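Long-range contacts in 3-hydroxy-3-methylglutaryl-CoA lyase (Acinetobacter baumannii, PDB 6NDS), which belongs to the HMGL-like family of TIM-barrel enzymes and binds coenzyme A and a zinc ion: residues L27-W33 against I65-D70; R53-F59 against I84-I90; A241-L245 against L284-L288. One frame throughout, in Å; residues are numbered along the deposited sequence.

Contact 1 (L27-W33 against I65-D70); sequences LQIEPTW and IPNLRD. With COA (coenzyme A), chain B.
Beside the coenzyme A pocket of the TIM barrel, the last turn of helix 22-28 and the loop after it (Leu27-Trp33) meet the Ile65-Asp70 connection between strand 53-58 and helix 71-77, with Asn67 pushed into the bend of the first. Its ND2 gives a hydrogen bond to Glu30 O at 2.6 Å; the acceptor lies close to the amide plane of Asn67, and the donor lies in the carbonyl plane of Glu30. The same nitrogen makes weak bonds to Leu27 O, at 3.1 Å, and to Gln28 O. A water that donates to Gln28 O and accepts from Asn67 N ties the two backbones together beside this cluster. On the pocket side Gln28 CB rests on Ile65 CG2 and Leu68 CD1. The CG of Gln28 stands between the backbone N and the carbonyl carbon (chi1 66°), and the chain then extends, placing OE1 3.8 Å from C3P of coenzyme A; OE1 itself bonds to Arg24, and NE2 to Gly247 O. Ile65 CG1 packs against C5P of the same ligand at 3.6 Å. At the outer end the Trp33 ring, set with CG anti to the backbone N (chi1 171°), brings CZ3 to 3.3 Å from Asn67 O, and Pro66 O lies at its edge. Asp70 OD2 approaches CH2 obliquely; this carboxylate is held by Lys39 and Thr36, and Lys39 also makes a cation-pi contact with Trp33. One good and two weak bonds to a single amide nitrogen probably restrict the rotation of Asn67 and hold its loop to the bend 27-30.

Contact 2 (R53-F59 against I84-I90); sequences RIEAGSF and IIYVGLI. With COA (coenzyme A), chain B.
With CG anti to the carbonyl carbon (chi1 -87°) and the chain extended from CG to NE, Arg53 runs alongside Ile85 in the same direction, and Ile85 CD1 sits over one face of the guanidinium, 3.5 Å from Arg53 NH2. Phe59, with a similar first torsion (chi1 -64°), turns its ring so that Gly88 CA and Leu89 O lie at the edge. The backbones pair in parallel. Ile54 N bonds to Ile85 O, Val87 N to Ile54 O at 2.9 Å, and Ala56 N to Val87 O in a more bent bond (141° at the hydrogen). After Glu55-Val87 the register slips by one residue at Ala56-Gly57, and regular bonding resumes with Leu89 N to Gly57 O and Phe59 N to Leu89 O, the last at 2.9 Å and almost in line with the carbonyl. Arg53, Glu55, Ser58, Ile85, Val87 and Leu89 share one face of the sheet. There Glu55 OE2 touches Val87 CG1 at 3.7 Å, its carboxylate being engaged by Arg24 and Asn108, while Ser58 OG packs on Leu89 CB at 3.5 Å. On the other face Ile54 CD1 meets Tyr86 obliquely. Phe59 O accepts a bond of 3.0 Å from N6A of coenzyme A, so the residue just after the strand contributes a backbone carbonyl to adenine binding. Strands 53-58 and 85-90 belong to a beta-alpha-beta unit through helix 71-77; strand 17-20 borders 53-58 through backbone bonds of Glu20, strand 106-112 flanks 85-90, where Glu106 forms a salt bridge with Arg53, and helix 93-101 packs against Phe59.

Contact 3 (A241-L245 against L284-L288); sequences ALGGL and LSRTL
Leu242 reaches between Leu284, Ser285 and Leu288, and each of its two methyls has its own neighbours. CD1 rests on Ser285 CB at 3.7 Å, whereas CD2 meets Leu288 CD1 at 3.8 Å and Leu284 CD2 at 3.9 Å. The fork is put there by a first torsion that holds CG opposite the backbone N (chi1 -176°). Leu284 crosses this side chain at about a right angle. Leu288 CD1 is shared: besides Leu242 CD2 it touches the carbonyl oxygen of Leu242, at 3.8 Å, and meets Leu245 CD1 tip to tip at 4.1 Å. Gly243 packs by its CA against Ser285 OG at 3.5 Å, and the same CA lies 4.0 Å from Leu288 CD1. In the TIM-barrel fold of this protein, the contact joins the loop that follows strand 237-240 to the last part of helix 278-285 and the turn leading into helix 288-292. Backbone bonds shape both partners: Gly244 N returns to Ala241 O, and a type I turn runs from Ser285 to Leu288, with Leu288 N bonded to Ser285 O. Leu284 O takes two donors from Thr287, its N and its OG1. The bond from Thr287 OG1 to Leu284 O, 2.7 Å long, ties the threonine side chain back to the backbone of Leu284. Farther out, Glu261 bridges the two sides, its OE2 hydrogen-bonded to Ser285 OG and its OE1 to Gly243 N. Glu20 holds Leu242 N and Thr296 holds Gly243 O, while Leu42 of helix 36-46 packs on Leu242 and Gln45 and Leu46 of the same helix pack on Leu284.

Contact 2 lies nearest the centre of the chain and is held by parallel strand bonds; contacts 1 and 3 lie farther out, one partly exposed at its tryptophan end, the other buried. Their chemistry follows: contact 1 depends on an amide gathering backbone carbonyls, contact 3 on leucine methyls. Segment 65-70 of contact 1 lies in the crossover that joins the two strands of contact 2. Both contacts touch coenzyme A, the first along its pantetheine arm and the second also at the adenine, and Leu68 CD1 packs on Ser58 OG at 3.4 Å. Glu30 of contact 1 touches Leu245 of contact 3, whereas contacts 2 and 3 remain about 9 Å apart at their nearest atoms.

Contact 1 (L27-W33 against I65-D70)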
loop_
_atom_site.group_PDB
_atom_site.type_symbol
_atom_site.label_atom_id
_atom_site.label_comp_id
_atom_site.label_asym_id
_atom_site.label_seq_id
_atom_site.Cartn_x
_atom_site.Cartn_y
_atom_site.Cartn_z
ATOM N N LEU A 27 8.090 -15.635 10.214
ATOM C CA LEU A 27 9.396 -16.201 10.512
ATOM C C LEU A 27 9.803 -17.325 9.573
ATOM O O LEU A 27 11.000 -17.618 9.470
ATOM C CB LEU A 27 9.423 -16.713 11.953
ATOM C CG LEU A 27 9.207 -15.627 13.011
ATOM C CD1 LEU A 27 9.452 -16.228 14.372
ATOM C CD2 LEU A 27 10.130 -14.444 12.780
ATOM N N GLN A 28 8.858 -17.944 8.862
ATOM C CA GLN A 28 9.237 -19.122 8.080
ATOM C C GLN A 28 10.229 -18.780 6.973
ATOM O O GLN A 28 11.056 -19.624 6.606
ATOM C CB GLN A 28 7.993 -19.792 7.502
ATOM C CG GLN A 28 7.277 -18.958 6.491
ATOM C CD GLN A 28 5.973 -19.577 6.020
ATOM O OE1 GLN A 28 5.441 -20.508 6.639
ATOM N NE2 GLN A 28 5.446 -19.053 4.919
ATOM N N ILE A 29 10.189 -17.549 6.459
ATOM C CA ILE A 29 11.026 -17.117 5.344
ATOM C C ILE A 29 12.145 -16.170 5.769
ATOM O O ILE A 29 12.996 -15.824 4.930
ATOM C CB ILE A 29 10.165 -16.463 4.241
ATOM C CG1 ILE A 29 10.906 -16.414 2.911
ATOM C CG2 ILE A 29 9.706 -15.076 4.688
ATOM C CD1 ILE A 29 10.053 -15.941 1.746
ATOM N N GLU A 30 12.174 -15.741 7.030
ATOM C CA GLU A 30 13.254 -14.888 7.511
ATOM C C GLU A 30 14.597 -15.569 7.299
ATOM O O GLU A 30 14.735 -16.765 7.577
ATOM C CB GLU A 30 13.086 -14.583 9.000
ATOM C CG GLU A 30 12.310 -13.340 9.306
ATOM C CD GLU A 30 12.936 -12.107 8.698
ATOM O OE1 GLU A 30 12.230 -11.402 7.951
ATOM O OE2 GLU A 30 14.134 -11.856 8.948
ATOM N N PRO A 31 15.613 -14.841 6.834
ATOM C CA PRO A 31 16.914 -15.479 6.584
ATOM C C PRO A 31 17.556 -16.050 7.835
ATOM O O PRO A 31 18.204 -17.101 7.773
ATOM C CB PRO A 31 17.757 -14.336 5.996
ATOM C CG PRO A 31 16.773 -13.338 5.512
ATOM C CD PRO A 31 15.592 -13.429 6.416
ATOM N N THR A 32 17.409 -15.378 8.964
ATOM C CA THR A 32 18.108 -15.772 10.175
ATOM C C THR A 32 17.175 -16.481 11.141
ATOM O O THR A 32 15.986 -16.168 11.245
ATOM C CB THR A 32 18.734 -14.568 10.879
ATOM O OG1 THR A 32 17.720 -13.581 11.131
ATOM C CG2 THR A 32 19.850 -13.978 10.027
ATOM N N TRP A 33 17.748 -17.441 11.847
ATOM C CA TRP A 33 17.044 -18.173 12.882
ATOM C C TRP A 33 16.684 -17.244 14.036
ATOM O O TRP A 33 17.514 -16.445 14.487
ATOM C CB TRP A 33 17.956 -19.302 13.356
ATOM C CG TRP A 33 17.515 -20.045 14.561
ATOM C CD1 TRP A 33 18.032 -19.947 15.827
ATOM C CD2 TRP A 33 16.490 -21.028 14.618
ATOM N NE1 TRP A 33 17.377 -20.811 16.669
ATOM C CE2 TRP A 33 16.421 -21.486 15.950
ATOM C CE3 TRP A 33 15.610 -21.567 13.669
ATOM C CZ2 TRP A 33 15.511 -22.453 16.360
ATOM C CZ3 TRP A 33 14.710 -22.538 14.079
ATOM C CH2 TRP A 33 14.668 -22.972 15.413
ATOM N N ILE A 65 10.911 -26.402 6.176
ATOM C CA ILE A 65 10.868 -25.096 6.833
ATOM C C ILE A 65 11.704 -25.178 8.103
ATOM O O ILE A 65 11.149 -25.294 9.202
ATOM C CB ILE A 65 9.422 -24.667 7.138
ATOM C CG1 ILE A 65 8.551 -24.742 5.877
ATOM C CG2 ILE A 65 9.361 -23.245 7.738
ATOM C CD1 ILE A 65 8.780 -23.601 4.886
ATOM N N PRO A 66 13.031 -25.125 7.997
ATOM C CA PRO A 66 13.863 -25.262 9.206
ATOM C C PRO A 66 13.634 -24.170 10.229
ATOM O O PRO A 66 13.826 -24.416 11.423
ATOM C CB PRO A 66 15.298 -25.236 8.658
ATOM C CG PRO A 66 15.201 -24.743 7.264
ATOM C CD PRO A 66 13.833 -25.107 6.765
ATOM N N ASN A 67 13.201 -22.976 9.808
ATOM C CA ASN A 67 13.004 -21.883 10.757
ATOM C C ASN A 67 11.893 -22.144 11.768
ATOM O O ASN A 67 11.864 -21.486 12.813
ATOM C CB ASN A 67 12.675 -20.588 10.019
ATOM C CG ASN A 67 13.892 -19.849 9.559
ATOM O OD1 ASN A 67 15.009 -20.083 10.040
ATOM N ND2 ASN A 67 13.685 -18.917 8.630
ATOM N N LEU A 68 10.964 -23.059 11.480
ATOM C CA LEU A 68 9.841 -23.330 12.365
ATOM C C LEU A 68 9.922 -24.719 13.000
ATOM O O LEU A 68 8.918 -25.217 13.520
ATOM C CB LEU A 68 8.527 -23.161 11.599
ATOM C CG LEU A 68 8.256 -21.742 11.071
ATOM C CD1 LEU A 68 6.891 -21.728 10.376
ATOM C CD2 LEU A 68 8.295 -20.741 12.210
ATOM N N ARG A 69 11.106 -25.346 12.991
ATOM C CA ARG A 69 11.225 -26.725 13.463
ATOM C C ARG A 69 11.096 -26.859 14.972
ATOM O O ARG A 69 11.050 -27.993 15.468
ATOM C CB ARG A 69 12.558 -27.340 13.020
ATOM C CG ARG A 69 13.776 -26.761 13.732
ATOM C CD ARG A 69 15.068 -27.236 13.058
ATOM N NE ARG A 69 15.177 -28.694 13.022
ATOM C CZ ARG A 69 16.078 -29.370 12.309
ATOM N NH1 ARG A 69 16.955 -28.726 11.544
ATOM N NH2 ARG A 69 16.098 -30.697 12.356
ATOM N N ASP A 70 11.047 -25.748 15.709
ATOM C CA ASP A 70 10.867 -25.775 17.155
ATOM C C ASP A 70 9.416 -25.552 17.562
ATOM O O ASP A 70 9.155 -25.111 18.685
ATOM C CB ASP A 70 11.767 -24.727 17.818
ATOM C CG ASP A 70 11.532 -23.324 17.280
ATOM O OD1 ASP A 70 10.768 -23.156 16.300
ATOM O OD2 ASP A 70 12.112 -22.367 17.839
HETATM N N1A COA B . 6.157 -32.664 10.400
HETATM C C2A COA B . 7.369 -33.210 10.578
HETATM N N3A COA B . 7.929 -34.245 9.955
HETATM C C4A COA B . 7.094 -34.745 9.029
HETATM C C5A COA B . 5.829 -34.293 8.721
HETATM C C6A COA B . 5.343 -33.191 9.451
HETATM N N6A COA B . 4.139 -32.660 9.265
HETATM N N7A COA B . 5.274 -35.067 7.711
HETATM C C8A COA B . 6.198 -35.957 7.428
HETATM N N9A COA B . 7.327 -35.810 8.198
HETATM C C1B COA B . 8.539 -36.633 8.178
HETATM C C2B COA B . 8.293 -38.121 8.422
HETATM O O2B COA B . 8.110 -38.479 9.774
HETATM C C3B COA B . 9.550 -38.700 7.779
HETATM O O3B COA B . 10.695 -38.418 8.577
HETATM P P3B COA B . 11.913 -39.413 8.192
HETATM O O7A COA B . 12.634 -38.828 6.991
HETATM O O8A COA B . 11.269 -40.749 7.874
HETATM O O9A COA B . 12.803 -39.488 9.418
HETATM C C4B COA B . 9.538 -37.897 6.490
HETATM O O4B COA B . 9.153 -36.558 6.910
HETATM C C5B COA B . 8.494 -38.407 5.532
HETATM O O5B COA B . 8.547 -37.643 4.319
HETATM P P1A COA B . 7.248 -37.683 3.387
HETATM O O1A COA B . 6.063 -38.131 4.176
HETATM O O2A COA B . 7.576 -38.350 2.092
HETATM O O3A COA B . 7.096 -36.108 3.151
HETATM P P2A COA B . 7.949 -35.071 2.287
HETATM O O4A COA B . 7.626 -35.280 0.845
HETATM O O5A COA B . 9.378 -35.089 2.718
HETATM O O6A COA B . 7.305 -33.697 2.810
HETATM C CBP COA B . 5.515 -32.388 3.696
HETATM C CCP COA B . 5.871 -33.502 2.718
HETATM C CDP COA B . 4.045 -31.987 3.529
HETATM C CEP COA B . 5.736 -32.890 5.128
HETATM C CAP COA B . 6.434 -31.201 3.399
HETATM O OAP COA B . 6.367 -30.902 2.012
HETATM C C9P COA B . 6.082 -29.950 4.187
HETATM O O9P COA B . 6.299 -29.890 5.393
HETATM N N8P COA B . 5.552 -28.950 3.500
HETATM C C7P COA B . 5.047 -27.735 4.125
HETATM C C6P COA B . 5.908 -26.545 3.787
HETATM C C5P COA B . 5.307 -25.253 4.297
HETATM O O5P COA B . 4.932 -25.150 5.463
HETATM N N4P COA B . 5.222 -24.245 3.419
HETATM C C3P COA B . 4.838 -22.886 3.771
HETATM C C2P COA B . 3.461 -22.817 4.386
HETATM S S1P COA B . 2.213 -23.616 3.346
HETATM O O HOH W 1 12.749 -21.923 7.045
#

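Contact 2 (R53-F59 against I84-I90)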
loop_
_atom_site.group_PDB
_atom_site.type_symbol
_atom_site.label_atom_id
_atom_site.label_comp_id
_atom_site.label_asym_id
_atom_site.label_seq_id
_atom_site.Cartn_x
_atom_site.Cartn_y
_atom_site.Cartn_z
ATOM N N ARG A 53 -6.838 -14.386 17.631
ATOM C CA ARG A 53 -6.141 -15.541 17.084
ATOM C C ARG A 53 -4.708 -15.149 16.795
ATOM O O ARG A 53 -4.458 -14.072 16.253
ATOM C CB ARG A 53 -6.797 -16.051 15.791
ATOM C CG ARG A 53 -7.914 -17.038 16.009
ATOM C CD ARG A 53 -8.542 -17.495 14.680
ATOM N NE ARG A 53 -9.405 -18.660 14.851
ATOM C CZ ARG A 53 -10.660 -18.608 15.292
ATOM N NH1 ARG A 53 -11.215 -17.439 15.614
ATOM N NH2 ARG A 53 -11.374 -19.721 15.408
ATOM N N ILE A 54 -3.771 -16.019 17.170
ATOM C CA ILE A 54 -2.359 -15.864 16.828
ATOM C C ILE A 54 -1.904 -17.194 16.256
ATOM O O ILE A 54 -2.093 -18.235 16.892
ATOM C CB ILE A 54 -1.495 -15.489 18.055
ATOM C CG1 ILE A 54 -1.913 -14.119 18.623
ATOM C CG2 ILE A 54 0.007 -15.469 17.681
ATOM C CD1 ILE A 54 -1.254 -13.753 19.970
ATOM N N GLU A 55 -1.334 -17.171 15.058
ATOM C CA GLU A 55 -0.775 -18.391 14.476
ATOM C C GLU A 55 0.654 -18.489 14.999
ATOM O O GLU A 55 1.553 -17.779 14.533
ATOM C CB GLU A 55 -0.856 -18.360 12.951
ATOM C CG GLU A 55 -0.701 -19.748 12.326
ATOM C CD GLU A 55 -1.172 -19.790 10.876
ATOM O OE1 GLU A 55 -0.494 -19.187 10.018
ATOM O OE2 GLU A 55 -2.227 -20.406 10.601
ATOM N N ALA A 56 0.853 -19.364 15.991
ATOM C CA ALA A 56 2.092 -19.425 16.759
ATOM C C ALA A 56 3.179 -20.265 16.099
ATOM O O ALA A 56 4.334 -20.190 16.532
ATOM C CB ALA A 56 1.823 -19.978 18.163
ATOM N N GLY A 57 2.857 -21.060 15.087
ATOM C CA GLY A 57 3.881 -21.844 14.423
ATOM C C GLY A 57 3.264 -22.852 13.476
ATOM O O GLY A 57 2.060 -22.823 13.190
ATOM N N SER A 58 4.125 -23.745 12.989
ATOM C CA SER A 58 3.751 -24.777 12.034
ATOM C C SER A 58 4.258 -26.121 12.517
ATOM O O SER A 58 5.252 -26.203 13.245
ATOM C CB SER A 58 4.360 -24.533 10.641
ATOM O OG SER A 58 3.871 -23.350 10.073
ATOM N N PHE A 59 3.600 -27.179 12.062
ATOM C CA PHE A 59 4.047 -28.543 12.323
ATOM C C PHE A 59 4.312 -29.207 10.981
ATOM O O PHE A 59 3.539 -30.041 10.511
ATOM C CB PHE A 59 3.020 -29.279 13.191
ATOM C CG PHE A 59 2.887 -28.653 14.553
ATOM C CD1 PHE A 59 3.725 -29.046 15.585
ATOM C CD2 PHE A 59 1.989 -27.623 14.774
ATOM C CE1 PHE A 59 3.644 -28.445 16.828
ATOM C CE2 PHE A 59 1.908 -27.005 16.017
ATOM C CZ PHE A 59 2.738 -27.432 17.049
ATOM N N ILE A 84 -7.568 -16.197 23.783
ATOM C CA ILE A 84 -6.865 -16.229 22.508
ATOM C C ILE A 84 -6.817 -17.669 22.012
ATOM O O ILE A 84 -6.539 -18.594 22.781
ATOM C CB ILE A 84 -5.436 -15.659 22.623
ATOM C CG1 ILE A 84 -5.471 -14.203 23.084
ATOM C CG2 ILE A 84 -4.707 -15.772 21.294
ATOM C CD1 ILE A 84 -4.080 -13.592 23.251
ATOM N N ILE A 85 -7.089 -17.852 20.729
ATOM C CA ILE A 85 -6.930 -19.138 20.058
ATOM C C ILE A 85 -5.555 -19.165 19.405
ATOM O O ILE A 85 -5.269 -18.370 18.501
ATOM C CB ILE A 85 -8.052 -19.358 19.029
ATOM C CG1 ILE A 85 -9.404 -19.425 19.739
ATOM C CG2 ILE A 85 -7.796 -20.608 18.188
ATOM C CD1 ILE A 85 -10.571 -19.183 18.805
ATOM N N TYR A 86 -4.692 -20.073 19.870
ATOM C CA TYR A 86 -3.359 -20.254 19.313
ATOM C C TYR A 86 -3.423 -21.325 18.230
ATOM O O TYR A 86 -3.737 -22.489 18.515
ATOM C CB TYR A 86 -2.368 -20.619 20.421
ATOM C CG TYR A 86 -2.240 -19.493 21.440
ATOM C CD1 TYR A 86 -1.354 -18.440 21.234
ATOM C CD2 TYR A 86 -3.032 -19.477 22.586
ATOM C CE1 TYR A 86 -1.244 -17.401 22.140
ATOM C CE2 TYR A 86 -2.937 -18.439 23.506
ATOM C CZ TYR A 86 -2.038 -17.410 23.277
ATOM O OH TYR A 86 -1.941 -16.380 24.169
ATOM N N VAL A 87 -3.129 -20.923 16.994
ATOM C CA VAL A 87 -3.340 -21.725 15.794
ATOM C C VAL A 87 -2.008 -22.310 15.352
ATOM O O VAL A 87 -0.988 -21.620 15.368
ATOM C CB VAL A 87 -3.937 -20.862 14.664
ATOM C CG1 VAL A 87 -4.173 -21.702 13.408
ATOM C CG2 VAL A 87 -5.225 -20.140 15.127
ATOM N N GLY A 88 -2.019 -23.577 14.934
ATOM C CA GLY A 88 -0.858 -24.163 14.283
ATOM C C GLY A 88 -1.160 -24.572 12.846
ATOM O O GLY A 88 -2.215 -25.158 12.579
ATOM N N LEU A 89 -0.248 -24.270 11.920
ATOM C CA LEU A 89 -0.402 -24.655 10.517
ATOM C C LEU A 89 -0.004 -26.114 10.324
ATOM O O LEU A 89 1.058 -26.544 10.787
ATOM C CB LEU A 89 0.453 -23.757 9.615
ATOM C CG LEU A 89 0.385 -24.056 8.105
ATOM C CD1 LEU A 89 0.543 -22.776 7.316
ATOM C CD2 LEU A 89 1.458 -25.048 7.663
ATOM N N ILE A 90 -0.832 -26.842 9.573
ATOM C CA ILE A 90 -0.759 -28.296 9.445
ATOM C C ILE A 90 -0.809 -28.690 7.973
ATOM O O ILE A 90 -1.690 -28.207 7.243
ATOM C CB ILE A 90 -1.911 -28.959 10.217
ATOM C CG1 ILE A 90 -1.882 -28.534 11.687
ATOM C CG2 ILE A 90 -1.844 -30.466 10.081
ATOM C CD1 ILE A 90 -0.569 -28.831 12.365
HETATM N N1A COA B . 6.157 -32.664 10.400
HETATM C C2A COA B . 7.369 -33.210 10.578
HETATM N N3A COA B . 7.929 -34.245 9.955
HETATM C C4A COA B . 7.094 -34.745 9.029
HETATM C C5A COA B . 5.829 -34.293 8.721
HETATM C C6A COA B . 5.343 -33.191 9.451
HETATM N N6A COA B . 4.139 -32.660 9.265
HETATM N N7A COA B . 5.274 -35.067 7.711
HETATM C C8A COA B . 6.198 -35.957 7.428
HETATM N N9A COA B . 7.327 -35.810 8.198
HETATM C C1B COA B . 8.539 -36.633 8.178
HETATM C C2B COA B . 8.293 -38.121 8.422
HETATM O O2B COA B . 8.110 -38.479 9.774
HETATM C C3B COA B . 9.550 -38.700 7.779
HETATM O O3B COA B . 10.695 -38.418 8.577
HETATM P P3B COA B . 11.913 -39.413 8.192
HETATM O O7A COA B . 12.634 -38.828 6.991
HETATM O O8A COA B . 11.269 -40.749 7.874
HETATM O O9A COA B . 12.803 -39.488 9.418
HETATM C C4B COA B . 9.538 -37.897 6.490
HETATM O O4B COA B . 9.153 -36.558 6.910
HETATM C C5B COA B . 8.494 -38.407 5.532
HETATM O O5B COA B . 8.547 -37.643 4.319
HETATM P P1A COA B . 7.248 -37.683 3.387
HETATM O O1A COA B . 6.063 -38.131 4.176
HETATM O O2A COA B . 7.576 -38.350 2.092
HETATM O O3A COA B . 7.096 -36.108 3.151
HETATM P P2A COA B . 7.949 -35.071 2.287
HETATM O O4A COA B . 7.626 -35.280 0.845
HETATM O O5A COA B . 9.378 -35.089 2.718
HETATM O O6A COA B . 7.305 -33.697 2.810
HETATM C CBP COA B . 5.515 -32.388 3.696
HETATM C CCP COA B . 5.871 -33.502 2.718
HETATM C CDP COA B . 4.045 -31.987 3.529
HETATM C CEP COA B . 5.736 -32.890 5.128
HETATM C CAP COA B . 6.434 -31.201 3.399
HETATM O OAP COA B . 6.367 -30.902 2.012
HETATM C C9P COA B . 6.082 -29.950 4.187
HETATM O O9P COA B . 6.299 -29.890 5.393
HETATM N N8P COA B . 5.552 -28.950 3.500
HETATM C C7P COA B . 5.047 -27.735 4.125
HETATM C C6P COA B . 5.908 -26.545 3.787
HETATM C C5P COA B . 5.307 -25.253 4.297
HETATM O O5P COA B . 4.932 -25.150 5.463
HETATM N N4P COA B . 5.222 -24.245 3.419
HETATM C C3P COA B . 4.838 -22.886 3.771
HETATM C C2P COA B . 3.461 -22.817 4.386
HETATM S S1P COA B . 2.213 -23.616 3.346
#

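Contact 3 (A241-L245 against L284-L288)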
loop_
_atom_site.group_PDB
_atom_site.type_symbol
_atom_site.label_atom_id
_atom_site.label_comp_id
_atom_site.label_asym_id
_atom_site.label_seq_id
_atom_site.Cartn_x
_atom_site.Cartn_y
_atom_site.Cartn_z
ATOM N N ALA A 241 0.733 -9.657 9.507
ATOM C CA ALA A 241 1.976 -9.942 10.225
ATOM C C ALA A 241 2.574 -8.646 10.753
ATOM O O ALA A 241 2.657 -7.648 10.022
ATOM C CB ALA A 241 2.995 -10.645 9.330
ATOM N N LEU A 242 3.021 -8.683 12.016
ATOM C CA LEU A 242 3.741 -7.565 12.614
ATOM C C LEU A 242 4.870 -7.097 11.703
ATOM O O LEU A 242 5.668 -7.902 11.208
ATOM C CB LEU A 242 4.316 -7.992 13.966
ATOM C CG LEU A 242 5.021 -6.897 14.774
ATOM C CD1 LEU A 242 3.983 -5.949 15.365
ATOM C CD2 LEU A 242 5.852 -7.561 15.867
ATOM N N GLY A 243 4.939 -5.784 11.487
ATOM C CA GLY A 243 6.007 -5.213 10.684
ATOM C C GLY A 243 5.955 -5.537 9.207
ATOM O O GLY A 243 6.875 -5.149 8.475
ATOM N N GLY A 244 4.935 -6.255 8.738
ATOM C CA GLY A 244 4.947 -6.652 7.343
ATOM C C GLY A 244 5.904 -7.773 7.015
ATOM O O GLY A 244 6.326 -7.915 5.855
ATOM N N LEU A 245 6.288 -8.569 8.009
ATOM C CA LEU A 245 7.079 -9.758 7.754
ATOM C C LEU A 245 6.291 -10.726 6.867
ATOM O O LEU A 245 5.082 -10.570 6.669
ATOM C CB LEU A 245 7.443 -10.441 9.073
ATOM C CG LEU A 245 8.299 -9.608 10.032
ATOM C CD1 LEU A 245 8.490 -10.336 11.376
ATOM C CD2 LEU A 245 9.638 -9.314 9.386
ATOM N N LEU A 284 6.012 -2.378 19.670
ATOM C CA LEU A 284 6.530 -3.735 19.523
ATOM C C LEU A 284 7.170 -3.932 18.150
ATOM O O LEU A 284 8.253 -4.518 18.038
ATOM C CB LEU A 284 5.408 -4.760 19.744
ATOM C CG LEU A 284 5.871 -6.218 19.584
ATOM C CD1 LEU A 284 6.905 -6.633 20.620
ATOM C CD2 LEU A 284 4.663 -7.167 19.612
ATOM N N SER A 285 6.518 -3.447 17.096
ATOM C CA SER A 285 7.083 -3.588 15.754
ATOM C C SER A 285 8.447 -2.920 15.657
ATOM O O SER A 285 9.349 -3.424 14.977
ATOM C CB SER A 285 6.131 -2.994 14.724
ATOM O OG SER A 285 6.684 -3.143 13.428
ATOM N N ARG A 286 8.630 -1.794 16.345
ATOM C CA ARG A 286 9.909 -1.104 16.276
ATOM C C ARG A 286 11.045 -1.867 16.958
ATOM O O ARG A 286 12.205 -1.485 16.783
ATOM C CB ARG A 286 9.764 0.309 16.860
ATOM C CG ARG A 286 8.941 1.225 15.933
ATOM C CD ARG A 286 8.563 2.562 16.576
ATOM N NE ARG A 286 8.144 3.531 15.565
ATOM C CZ ARG A 286 7.559 4.695 15.832
ATOM N NH1 ARG A 286 7.309 5.043 17.087
ATOM N NH2 ARG A 286 7.222 5.514 14.838
ATOM N N THR A 287 10.748 -2.943 17.704
ATOM C CA THR A 287 11.803 -3.798 18.236
ATOM C C THR A 287 12.272 -4.843 17.236
ATOM O O THR A 287 13.263 -5.525 17.509
ATOM C CB THR A 287 11.346 -4.512 19.525
ATOM O OG1 THR A 287 10.416 -5.560 19.213
ATOM C CG2 THR A 287 10.707 -3.516 20.491
ATOM N N LEU A 288 11.595 -4.981 16.083
ATOM C CA LEU A 288 11.971 -6.041 15.148
ATOM C C LEU A 288 13.350 -5.858 14.509
ATOM O O LEU A 288 14.079 -6.849 14.365
ATOM C CB LEU A 288 10.907 -6.190 14.057
ATOM C CG LEU A 288 9.584 -6.815 14.486
ATOM C CD1 LEU A 288 8.592 -6.761 13.323
ATOM C CD2 LEU A 288 9.796 -8.264 14.954
#